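Local coordinates for protein 3-dehydroquinate dehydratase (Enterococcus faecalis, PDB 4PH6) that catalyses the cis-dehydration of 3-dehydroquinate to 3-dehydroshikimate through an imine intermediate, the third step of the chorismate pathway, at residues A[64-67]-A[68-72]. Residues are numbered along the deposited sequence; the frame is centred on the assembly and turned at random.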
loop_
_atom_site.group_PDB
_atom_site.type_symbol
_atom_site.label_atom_id
_atom_site.label_comp_id
_atom_site.label_asym_id
_atom_site.label_seq_id
_atom_site.Cartn_x
_atom_site.Cartn_y
_atom_site.Cartn_z
ATOM N N VAL A 64 30.950 23.017 -8.082
ATOM C CA VAL A 64 29.588 22.546 -7.895
ATOM C C VAL A 64 28.587 23.487 -8.580
ATOM O O VAL A 64 27.661 23.026 -9.236
ATOM C CB VAL A 64 29.223 22.408 -6.396
ATOM C CG1 VAL A 64 27.784 21.978 -6.245
ATOM C CG2 VAL A 64 30.130 21.405 -5.713
ATOM N N CYS A 65 28.772 24.798 -8.431
ATOM C CA CYS A 65 27.872 25.764 -9.069
ATOM C C CYS A 65 27.865 25.595 -10.588
ATOM O O CYS A 65 26.805 25.587 -11.211
ATOM C CB CYS A 65 28.257 27.206 -8.703
ATOM S SG CYS A 65 27.908 27.641 -6.984
ATOM N N ASN A 66 29.054 25.453 -11.169
ATOM C CA ASN A 66 29.209 25.296 -12.615
ATOM C C ASN A 66 28.615 23.990 -13.094
ATOM O O ASN A 66 27.887 23.936 -14.087
ATOM C CB ASN A 66 30.678 25.358 -13.018
ATOM C CG ASN A 66 30.882 25.084 -14.498
ATOM O OD1 ASN A 66 30.724 25.979 -15.332
ATOM N ND2 ASN A 66 31.224 23.839 -14.836
ATOM N N LEU A 67 28.942 22.928 -12.376
ATOM C CA LEU A 67 28.382 21.636 -12.688
ATOM C C LEU A 67 26.858 21.707 -12.618
ATOM O O LEU A 67 26.171 21.082 -13.430
ATOM C CB LEU A 67 28.931 20.570 -11.742
ATOM C CG LEU A 67 28.471 19.150 -12.062
ATOM C CD1 LEU A 67 28.610 18.866 -13.536
ATOM C CD2 LEU A 67 29.245 18.120 -11.226
ATOM N N SER A 68 26.328 22.480 -11.672
ATOM C CA SER A 68 24.875 22.575 -11.528
ATOM C C SER A 68 24.263 23.217 -12.777
ATOM O O SER A 68 23.154 22.868 -13.179
ATOM C CB SER A 68 24.486 23.355 -10.276
ATOM O OG SER A 68 24.779 24.733 -10.408
ATOM N N GLN A 69 25.007 24.130 -13.396
ATOM C CA GLN A 69 24.574 24.774 -14.633
ATOM C C GLN A 69 24.471 23.782 -15.794
ATOM O O GLN A 69 23.473 23.751 -16.515
ATOM C CB GLN A 69 25.530 25.912 -14.999
ATOM C CG GLN A 69 25.120 27.250 -14.424
ATOM C CD GLN A 69 23.746 27.700 -14.919
ATOM O OE1 GLN A 69 23.330 27.375 -16.039
ATOM N NE2 GLN A 69 23.048 28.468 -14.095
ATOM N N GLN A 70 25.504 22.958 -15.946
ATOM C CA GLN A 70 25.552 21.928 -16.976
ATOM C C GLN A 70 24.506 20.817 -16.791
ATOM O O GLN A 70 24.006 20.245 -17.768
ATOM C CB GLN A 70 26.952 21.339 -17.004
ATOM C CG GLN A 70 28.010 22.398 -17.275
ATOM C CD GLN A 70 29.411 21.900 -17.041
ATOM O OE1 GLN A 70 29.678 21.202 -16.067
ATOM N NE2 GLN A 70 30.321 22.254 -17.943
ATOM N N VAL A 71 24.191 20.511 -15.536
ATOM C CA VAL A 71 23.141 19.559 -15.208
ATOM C C VAL A 71 21.777 20.100 -15.623
ATOM O O VAL A 71 21.003 19.410 -16.281
ATOM C CB VAL A 71 23.127 19.238 -13.701
ATOM C CG1 VAL A 71 21.766 18.728 -13.271
ATOM C CG2 VAL A 71 24.211 18.243 -13.370
ATOM N N MET A 72 21.505 21.350 -15.254
ATOM C CA MET A 72 20.253 22.014 -15.625
ATOM C C MET A 72 20.029 22.069 -17.135
ATOM O O MET A 72 18.911 21.856 -17.616
ATOM C CB MET A 72 20.224 23.429 -15.059
ATOM C CG MET A 72 18.998 24.210 -15.451
ATOM S SD MET A 72 17.596 23.626 -14.508
ATOM C CE MET A 72 18.054 24.179 -12.855
#
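Four main-chain bonds tie Val64, Cys65, Asn66 and Leu67 to Ser68, Gln69, Gln70 and Val71, each carbonyl taking the amide four residues on in one continuous α-helix. Ser68 N to Val64 O, at 2.8 Å, is the shortest of them. Gln70 N reaches Asn66 O at 3.2 Å; the N-H of Gln69 is divided between Cys65 O and, weakly, Asn66 O.

A side-chain hydroxyl adds to this. A chi1 of 71° turns Ser68 OG back along the helix toward Cys65 O. The modelled separation from OG to that oxygen, 2.3 Å, is too short to trust in detail. The same hydroxyl is also hydrogen-bonded to Ala112 N, just past helix 97-110.

Helix 61-73 is the helical part of the β-α-β crossover between parallel strands 47-51 and 80-83 of the (β/α)8 barrel. On the inward side Leu67 and Val71 pair up: Leu67 CD1 lies 4.4 Å from Val71 CG2, and both residues pack on Leu34 of helix 30-40, while Leu67 also touches Trp50, a predicted substrate-binding residue.

Polar chains line another flank. With chi2 at 169° the Gln70 chain runs straight out and brings OE1 to 3.3 Å from Asn66 ND2, though the geometry does not make a hydrogen bond of it and the amide planes stand 64° apart. That OE1 also lies 3.6 Å from Leu67 CD1.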